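Local structure of ferredoxin--NADP reductase, apicoplast (Plasmodium falciparum, 3JQQ) at residues 40-45 with 112-117; 281-286 with 311-316. The protein catalyses electron exchange between ferredoxin and NADP(H) in the apicoplast, using a bound FAD as the go-between, and may thereby serve isoprenoid precursor synthesis. The protein carries 1 engineered substitution. All blocks are in the same frame, centred on the assembly; numbering follows the deposited sequence.

Contact 1: 40-45 with 112-117; sequences INHNGL and ENLSVA. With FAD (flavin-adenine dinucleotide), chain I.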
loop_
_atom_site.group_PDB
_atom_site.type_symbol
_atom_site.label_atom_id
_atom_site.label_comp_id
_atom_site.label_asym_id
_atom_site.label_seq_id
_atom_site.Cartn_x
_atom_site.Cartn_y
_atom_site.Cartn_z
ATOM N N ILE B 40 1.729 25.156 2.801
ATOM C CA ILE B 40 0.525 25.583 2.096
ATOM C C ILE B 40 -0.204 26.721 2.807
ATOM O O ILE B 40 -0.537 26.623 3.985
ATOM C CB ILE B 40 -0.438 24.404 1.885
ATOM C CG1 ILE B 40 0.168 23.391 0.907
ATOM C CG2 ILE B 40 -1.786 24.903 1.372
ATOM C CD1 ILE B 40 -0.686 22.166 0.683
ATOM N N ASN B 41 -0.437 27.812 2.070
ATOM C CA ASN B 41 -1.184 28.956 2.586
ATOM C C ASN B 41 -2.663 28.808 2.257
ATOM O O ASN B 41 -3.057 28.793 1.090
ATOM C CB ASN B 41 -0.631 30.265 2.016
ATOM C CG ASN B 41 -1.233 31.500 2.675
ATOM O OD1 ASN B 41 -2.456 31.649 2.765
ATOM N ND2 ASN B 41 -0.376 32.409 3.138
ATOM N N HIS B 42 -3.471 28.693 3.297
ATOM C CA HIS B 42 -4.900 28.473 3.143
ATOM C C HIS B 42 -5.669 29.682 3.690
ATOM O O HIS B 42 -6.891 29.640 3.836
ATOM C CB HIS B 42 -5.305 27.203 3.889
ATOM C CG HIS B 42 -4.899 27.202 5.331
ATOM N ND1 HIS B 42 -5.699 27.726 6.330
ATOM C CD2 HIS B 42 -3.772 26.755 5.948
ATOM C CE1 HIS B 42 -5.085 27.594 7.499
ATOM N NE2 HIS B 42 -3.916 27.013 7.296
ATOM N N ASN B 43 -4.926 30.749 3.988
ATOM C CA ASN B 43 -5.485 32.001 4.507
ATOM C C ASN B 43 -6.292 31.849 5.794
ATOM O O ASN B 43 -7.291 32.541 5.998
ATOM C CB ASN B 43 -6.303 32.730 3.436
ATOM C CG ASN B 43 -5.454 33.643 2.577
ATOM O OD1 ASN B 43 -4.279 33.866 2.868
ATOM N ND2 ASN B 43 -6.042 34.180 1.515
ATOM N N GLY B 44 -5.836 30.949 6.662
ATOM C CA GLY B 44 -6.513 30.675 7.924
ATOM C C GLY B 44 -7.855 29.983 7.763
ATOM O O GLY B 44 -8.522 29.676 8.750
ATOM N N LEU B 45 -8.245 29.726 6.516
ATOM C CA LEU B 45 -9.565 29.175 6.201
ATOM C C LEU B 45 -9.723 27.667 6.419
ATOM O O LEU B 45 -10.831 27.189 6.662
ATOM C CB LEU B 45 -9.951 29.521 4.762
ATOM C CG LEU B 45 -10.884 30.710 4.527
ATOM C CD1 LEU B 45 -10.735 31.777 5.610
ATOM C CD2 LEU B 45 -10.644 31.292 3.143
ATOM N N GLU B 112 0.389 29.661 10.834
ATOM C CA GLU B 112 -0.325 30.332 9.759
ATOM C C GLU B 112 -0.587 29.349 8.623
ATOM O O GLU B 112 -1.728 29.128 8.231
ATOM C CB GLU B 112 0.467 31.548 9.267
ATOM C CG GLU B 112 -0.330 32.512 8.401
ATOM C CD GLU B 112 0.332 33.875 8.277
ATOM O OE1 GLU B 112 0.099 34.559 7.258
ATOM O OE2 GLU B 112 1.086 34.263 9.198
ATOM N N ASN B 113 0.484 28.751 8.112
ATOM C CA ASN B 113 0.396 27.759 7.039
ATOM C C ASN B 113 0.304 26.329 7.559
ATOM O O ASN B 113 0.612 26.070 8.725
ATOM C CB ASN B 113 1.611 27.877 6.115
ATOM C CG ASN B 113 1.714 29.239 5.462
ATOM O OD1 ASN B 113 0.732 29.765 4.940
ATOM N ND2 ASN B 113 2.910 29.814 5.479
ATOM N N LEU B 114 -0.121 25.407 6.698
ATOM C CA LEU B 114 -0.172 23.989 7.061
ATOM C C LEU B 114 0.884 23.165 6.315
ATOM O O LEU B 114 1.343 23.550 5.239
ATOM C CB LEU B 114 -1.579 23.411 6.850
ATOM C CG LEU B 114 -2.124 23.266 5.425
ATOM C CD1 LEU B 114 -1.561 22.026 4.750
ATOM C CD2 LEU B 114 -3.645 23.218 5.441
ATOM N N SER B 115 1.264 22.033 6.907
ATOM C CA SER B 115 2.308 21.169 6.359
ATOM C C SER B 115 1.746 19.840 5.875
ATOM O O SER B 115 0.718 19.372 6.358
ATOM C CB SER B 115 3.378 20.876 7.414
ATOM O OG SER B 115 3.797 22.053 8.074
ATOM N N VAL B 116 2.452 19.230 4.932
ATOM C CA VAL B 116 2.114 17.920 4.411
ATOM C C VAL B 116 3.378 17.315 3.811
ATOM O O VAL B 116 4.172 18.024 3.191
ATOM C CB VAL B 116 1.015 18.016 3.334
ATOM C CG1 VAL B 116 1.321 17.084 2.170
ATOM C CG2 VAL B 116 -0.356 17.720 3.940
ATOM N N ALA B 117 3.582 16.017 4.022
ATOM C CA ALA B 117 4.730 15.324 3.443
ATOM C C ALA B 117 4.258 14.228 2.501
ATOM O O ALA B 117 3.553 13.303 2.910
ATOM C CB ALA B 117 5.618 14.750 4.532
HETATM P PA FAD I . -1.994 6.228 -7.432
HETATM O O1A FAD I . -3.322 6.322 -6.719
HETATM O O2A FAD I . -2.084 6.820 -8.818
HETATM O O5B FAD I . -1.486 4.697 -7.469
HETATM C C5B FAD I . -1.196 4.006 -6.272
HETATM C C4B FAD I . 0.102 3.215 -6.406
HETATM O O4B FAD I . 0.059 2.368 -7.541
HETATM C C3B FAD I . 1.294 4.137 -6.591
HETATM O O3B FAD I . 2.394 3.581 -5.913
HETATM C C2B FAD I . 1.554 4.102 -8.083
HETATM O O2B FAD I . 2.929 4.233 -8.361
HETATM C C1B FAD I . 1.034 2.737 -8.502
HETATM N N9A FAD I . 0.421 2.760 -9.843
HETATM C C8A FAD I . -0.571 3.594 -10.288
HETATM N N7A FAD I . -0.854 3.275 -11.575
HETATM C C5A FAD I . -0.061 2.249 -11.950
HETATM C C6A FAD I . 0.060 1.545 -13.143
HETATM N N6A FAD I . -0.640 1.913 -14.214
HETATM N N1A FAD I . 0.981 0.523 -13.232
HETATM C C2A FAD I . 1.769 0.207 -12.145
HETATM N N3A FAD I . 1.644 0.913 -10.967
HETATM C C4A FAD I . 0.742 1.916 -10.871
HETATM N N1 FAD I . 0.692 9.524 1.540
HETATM C C2 FAD I . 1.749 10.385 1.732
HETATM O O2 FAD I . 2.643 10.437 0.886
HETATM N N3 FAD I . 1.802 11.180 2.861
HETATM C C4 FAD I . 0.800 11.113 3.804
HETATM O O4 FAD I . 0.850 11.819 4.810
HETATM C C4X FAD I . -0.267 10.244 3.614
HETATM N N5 FAD I . -1.273 10.175 4.554
HETATM C C5X FAD I . -2.324 9.308 4.351
HETATM C C6 FAD I . -3.338 9.239 5.302
HETATM C C7 FAD I . -4.405 8.374 5.114
HETATM C C7M FAD I . -5.498 8.302 6.143
HETATM C C8 FAD I . -4.454 7.578 3.969
HETATM C C8M FAD I . -5.599 6.629 3.745
HETATM C C9 FAD I . -3.439 7.648 3.023
HETATM C C9A FAD I . -2.370 8.510 3.206
HETATM N N10 FAD I . -1.367 8.580 2.252
HETATM C C10 FAD I . -0.315 9.447 2.472
HETATM C "C1'" FAD I . -1.482 7.863 0.921
HETATM C "C2'" FAD I . -1.853 8.819 -0.221
HETATM O "O2'" FAD I . -3.168 9.278 -0.024
HETATM C "C3'" FAD I . -1.819 8.221 -1.636
HETATM O "O3'" FAD I . -2.383 6.927 -1.648
HETATM C "C4'" FAD I . -0.427 8.188 -2.265
HETATM O "O4'" FAD I . 0.019 9.512 -2.451
HETATM C "C5'" FAD I . -0.471 7.503 -3.627
HETATM O "O5'" FAD I . -1.338 8.251 -4.446
HETATM P P FAD I . -1.053 8.456 -6.017
HETATM O O1P FAD I . -2.262 9.086 -6.668
HETATM O O2P FAD I . 0.188 9.286 -6.257
HETATM O O3P FAD I . -0.847 6.961 -6.572
HETATM O O HOH W 1 -2.813 29.869 5.829
#
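A single water, lying 3.2 Å above the imidazole plane of H42 and over its centre, ties the turn after I40 and N41 to the start of the other segment: it accepts from H42 N and donates to E112 O at 2.7 Å, with a weak third bond from G44 N. H42 itself meets the second segment through its ring, whose CD2 lies 3.6 Å from L114 CD2 in an oblique approach. With CG set between the backbone N and the carbonyl carbon (chi1 54°), the ring comes back toward E112 and L114. H42 to L45 form a type I' turn; ahead of it strand 35-41 runs antiparallel to strand 114-123, its neighbour in the FAD-binding beta domain of the reductase. I40 and L114 form a hydrogen-bonded pair, I40 N giving to L114 O at 2.9 Å and L114 N to I40 O at 3.0 Å. Their side chains lie side by side on one face, I40 CB 3.9 Å from L114 CD1. I40 also packs on I151 and L153 of strand 150-157. N113 lays its OD1 3.1 Å from N41 CA, the two amide planes 56° apart, while its ND2 bonds to E39. N41 OD1 instead accepts from N43 N, making an Asx turn. Further along strand 114-123, A117 O takes the flavin N3-H of FAD at 2.8 Å.

Contact 2: 281-286 with 311-316; sequences LYICGK and VHVEVY. Engineered in segment 281-286: K286 (natural residue His). With FAD (flavin-adenine dinucleotide), chain I.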
loop_
_atom_site.group_PDB
_atom_site.type_symbol
_atom_site.label_atom_id
_atom_site.label_comp_id
_atom_site.label_asym_id
_atom_site.label_seq_id
_atom_site.Cartn_x
_atom_site.Cartn_y
_atom_site.Cartn_z
ATOM N N LEU B 281 -1.737 4.925 23.034
ATOM C CA LEU B 281 -0.975 4.219 22.013
ATOM C C LEU B 281 -1.475 4.566 20.617
ATOM O O LEU B 281 -2.666 4.462 20.329
ATOM C CB LEU B 281 -1.056 2.708 22.246
ATOM C CG LEU B 281 -0.348 1.791 21.248
ATOM C CD1 LEU B 281 1.137 2.106 21.185
ATOM C CD2 LEU B 281 -0.572 0.332 21.622
ATOM N N TYR B 282 -0.558 4.986 19.752
ATOM C CA TYR B 282 -0.905 5.352 18.384
ATOM C C TYR B 282 -0.125 4.517 17.383
ATOM O O TYR B 282 1.062 4.257 17.567
ATOM C CB TYR B 282 -0.622 6.833 18.138
ATOM C CG TYR B 282 -1.596 7.765 18.814
ATOM C CD1 TYR B 282 -1.535 7.991 20.181
ATOM C CD2 TYR B 282 -2.573 8.427 18.082
ATOM C CE1 TYR B 282 -2.423 8.842 20.802
ATOM C CE2 TYR B 282 -3.467 9.280 18.696
ATOM C CZ TYR B 282 -3.387 9.484 20.055
ATOM O OH TYR B 282 -4.271 10.334 20.674
ATOM N N ILE B 283 -0.797 4.107 16.315
ATOM C CA ILE B 283 -0.152 3.356 15.249
ATOM C C ILE B 283 -0.539 3.939 13.895
ATOM O O ILE B 283 -1.712 3.926 13.519
ATOM C CB ILE B 283 -0.533 1.868 15.302
ATOM C CG1 ILE B 283 -0.010 1.235 16.596
ATOM C CG2 ILE B 283 0.010 1.139 14.081
ATOM C CD1 ILE B 283 -0.622 -0.119 16.911
ATOM N N CYS B 284 0.443 4.459 13.177
ATOM C CA CYS B 284 0.201 5.059 11.870
ATOM C C CYS B 284 1.198 4.567 10.831
ATOM O O CYS B 284 2.410 4.735 10.986
ATOM C CB CYS B 284 0.252 6.586 11.953
ATOM S SG CYS B 284 -0.234 7.410 10.421
ATOM N N GLY B 285 0.695 3.945 9.772
ATOM C CA GLY B 285 1.572 3.349 8.785
ATOM C C GLY B 285 0.982 2.080 8.206
ATOM O O GLY B 285 -0.233 1.962 8.043
ATOM N N LYS B 286 1.849 1.115 8.046
ATOM C CA LYS B 286 1.512 -0.154 7.432
ATOM C C LYS B 286 0.508 -0.966 8.264
ATOM O O LYS B 286 0.629 -1.045 9.453
ATOM C CB LYS B 286 2.785 -0.995 7.172
ATOM C CG LYS B 286 3.891 -0.445 6.311
ATOM C CD LYS B 286 3.469 -0.100 4.907
ATOM C CE LYS B 286 4.657 0.128 4.032
ATOM N NZ LYS B 286 4.327 0.770 2.815
ATOM N N VAL B 311 -6.078 3.047 22.466
ATOM C CA VAL B 311 -5.361 2.634 21.265
ATOM C C VAL B 311 -5.933 3.297 20.012
ATOM O O VAL B 311 -7.148 3.337 19.818
ATOM C CB VAL B 311 -5.378 1.101 21.096
ATOM C CG1 VAL B 311 -4.749 0.704 19.771
ATOM C CG2 VAL B 311 -4.655 0.435 22.257
ATOM N N HIS B 312 -5.046 3.820 19.170
ATOM C CA HIS B 312 -5.444 4.497 17.940
ATOM C C HIS B 312 -4.663 3.945 16.757
ATOM O O HIS B 312 -3.447 3.777 16.833
ATOM C CB HIS B 312 -5.188 5.999 18.046
ATOM C CG HIS B 312 -5.854 6.648 19.219
ATOM N ND1 HIS B 312 -7.049 7.325 19.115
ATOM C CD2 HIS B 312 -5.483 6.735 20.519
ATOM C CE1 HIS B 312 -7.390 7.797 20.301
ATOM N NE2 HIS B 312 -6.456 7.453 21.170
ATOM N N VAL B 313 -5.361 3.674 15.660
ATOM C CA VAL B 313 -4.716 3.121 14.478
ATOM C C VAL B 313 -5.193 3.803 13.198
ATOM O O VAL B 313 -6.392 3.976 12.983
ATOM C CB VAL B 313 -4.949 1.599 14.367
ATOM C CG1 VAL B 313 -6.430 1.300 14.213
ATOM C CG2 VAL B 313 -4.160 1.019 13.199
ATOM N N GLU B 314 -4.241 4.193 12.357
ATOM C CA GLU B 314 -4.546 4.730 11.038
ATOM C C GLU B 314 -3.568 4.116 10.041
ATOM O O GLU B 314 -2.392 4.482 10.005
ATOM C CB GLU B 314 -4.433 6.256 11.034
ATOM C CG GLU B 314 -5.370 6.951 10.050
ATOM C CD GLU B 314 -5.049 8.425 9.877
ATOM O OE1 GLU B 314 -3.859 8.758 9.742
ATOM O OE2 GLU B 314 -5.990 9.247 9.873
ATOM N N VAL B 315 -4.051 3.173 9.240
ATOM C CA VAL B 315 -3.172 2.418 8.353
ATOM C C VAL B 315 -3.379 2.753 6.878
ATOM O O VAL B 315 -4.509 2.920 6.418
ATOM C CB VAL B 315 -3.324 0.894 8.569
ATOM C CG1 VAL B 315 -2.857 0.505 9.966
ATOM C CG2 VAL B 315 -4.765 0.459 8.339
ATOM N N TYR B 316 -2.274 2.853 6.144
ATOM C CA TYR B 316 -2.323 3.078 4.706
ATOM C C TYR B 316 -1.016 2.655 4.043
ATOM O O TYR B 316 -0.929 2.549 2.818
ATOM C CB TYR B 316 -2.621 4.547 4.397
ATOM C CG TYR B 316 -1.547 5.503 4.857
ATOM C CD1 TYR B 316 -0.488 5.846 4.025
ATOM C CD2 TYR B 316 -1.590 6.064 6.124
ATOM C CE1 TYR B 316 0.494 6.721 4.445
ATOM C CE2 TYR B 316 -0.614 6.938 6.551
ATOM C CZ TYR B 316 0.425 7.263 5.710
ATOM O OH TYR B 316 1.395 8.133 6.139
ATOM O OXT TYR B 316 -0.015 2.410 4.718
HETATM P PA FAD I . -1.994 6.228 -7.432
HETATM O O1A FAD I . -3.322 6.322 -6.719
HETATM O O2A FAD I . -2.084 6.820 -8.818
HETATM O O5B FAD I . -1.486 4.697 -7.469
HETATM C C5B FAD I . -1.196 4.006 -6.272
HETATM C C4B FAD I . 0.102 3.215 -6.406
HETATM O O4B FAD I . 0.059 2.368 -7.541
HETATM C C3B FAD I . 1.294 4.137 -6.591
HETATM O O3B FAD I . 2.394 3.581 -5.913
HETATM C C2B FAD I . 1.554 4.102 -8.083
HETATM O O2B FAD I . 2.929 4.233 -8.361
HETATM C C1B FAD I . 1.034 2.737 -8.502
HETATM N N9A FAD I . 0.421 2.760 -9.843
HETATM C C8A FAD I . -0.571 3.594 -10.288
HETATM N N7A FAD I . -0.854 3.275 -11.575
HETATM C C5A FAD I . -0.061 2.249 -11.950
HETATM C C6A FAD I . 0.060 1.545 -13.143
HETATM N N6A FAD I . -0.640 1.913 -14.214
HETATM N N1A FAD I . 0.981 0.523 -13.232
HETATM C C2A FAD I . 1.769 0.207 -12.145
HETATM N N3A FAD I . 1.644 0.913 -10.967
HETATM C C4A FAD I . 0.742 1.916 -10.871
HETATM N N1 FAD I . 0.692 9.524 1.540
HETATM C C2 FAD I . 1.749 10.385 1.732
HETATM O O2 FAD I . 2.643 10.437 0.886
HETATM N N3 FAD I . 1.802 11.180 2.861
HETATM C C4 FAD I . 0.800 11.113 3.804
HETATM O O4 FAD I . 0.850 11.819 4.810
HETATM C C4X FAD I . -0.267 10.244 3.614
HETATM N N5 FAD I . -1.273 10.175 4.554
HETATM C C5X FAD I . -2.324 9.308 4.351
HETATM C C6 FAD I . -3.338 9.239 5.302
HETATM C C7 FAD I . -4.405 8.374 5.114
HETATM C C7M FAD I . -5.498 8.302 6.143
HETATM C C8 FAD I . -4.454 7.578 3.969
HETATM C C8M FAD I . -5.599 6.629 3.745
HETATM C C9 FAD I . -3.439 7.648 3.023
HETATM C C9A FAD I . -2.370 8.510 3.206
HETATM N N10 FAD I . -1.367 8.580 2.252
HETATM C C10 FAD I . -0.315 9.447 2.472
HETATM C "C1'" FAD I . -1.482 7.863 0.921
HETATM C "C2'" FAD I . -1.853 8.819 -0.221
HETATM O "O2'" FAD I . -3.168 9.278 -0.024
HETATM C "C3'" FAD I . -1.819 8.221 -1.636
HETATM O "O3'" FAD I . -2.383 6.927 -1.648
HETATM C "C4'" FAD I . -0.427 8.188 -2.265
HETATM O "O4'" FAD I . 0.019 9.512 -2.451
HETATM C "C5'" FAD I . -0.471 7.503 -3.627
HETATM O "O5'" FAD I . -1.338 8.251 -4.446
HETATM P P FAD I . -1.053 8.456 -6.017
HETATM O O1P FAD I . -2.262 9.086 -6.668
HETATM O O2P FAD I . 0.188 9.286 -6.257
HETATM O O3P FAD I . -0.847 6.961 -6.572
#
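Y282 and H312 stand side by side on one face of two parallel strands, their rings in an offset stack with planes 9° apart and centroids 4.2 Å apart. H312 CD2 lies over the rim of the tyrosine ring, 3.5 Å from Y282 CZ, and H312 CB adds a CH-pi contact to the same ring. In both residues CG is anti to the carbonyl carbon (chi1 -73° and -56°), which leans the two rings the same way. The polar ends are held outside the pair: Y282 OH bonds to N161 O, and H312 NE2 to E280. Further along this face C284 SG comes to the edge of the Y316 ring, 3.9 Å from CE2, in a sulfur-aromatic contact. The other face carries L281 beside V311, their methyls CD2 and CG2 4.1 Å apart; L281 and I283 pack on helix 289-298.

Five backbone bonds join the strands, from H312 N to L281 O at one end to Y316 N on G285 O at the other. Y316, the chain terminus, lays one ring face over the isoalloxazine, its CD1 3.4 Å from FAD C9A, and its OH bonds to T180. E314 reaches the flavin methyl C7M with CD at 3.8 Å. The engineered K286, histidine in the natural protein, forms a salt bridge through NZ with the bound adenosine-2'-5'-diphosphate. This is the edge of the parallel NADP-binding sheet, ending in the C-terminal tyrosine stacked on flavin that marks plant-type ferredoxin-NADP reductases.

Contact 1 belongs to the antiparallel sheet of the FAD-binding domain and contact 2 to the five-stranded parallel sheet of the nucleotide-binding domain. Their centres are 24 Å apart, on opposite sides of the chain's centre, and their nearest atoms stay about 6 Å apart without touching. FAD bridges the gap. A117 holds the pyrimidine part of the flavin by its N3, whereas Y316 covers a ring face and E314 approaches the dimethylbenzene end. Helix 183-192 also reaches both, meeting S115 and A117 from one segment and Y282 and C284 from the other. Contact 2 alone extends to the NADP side, through K286 at the bound adenosine-2'-5'-diphosphate.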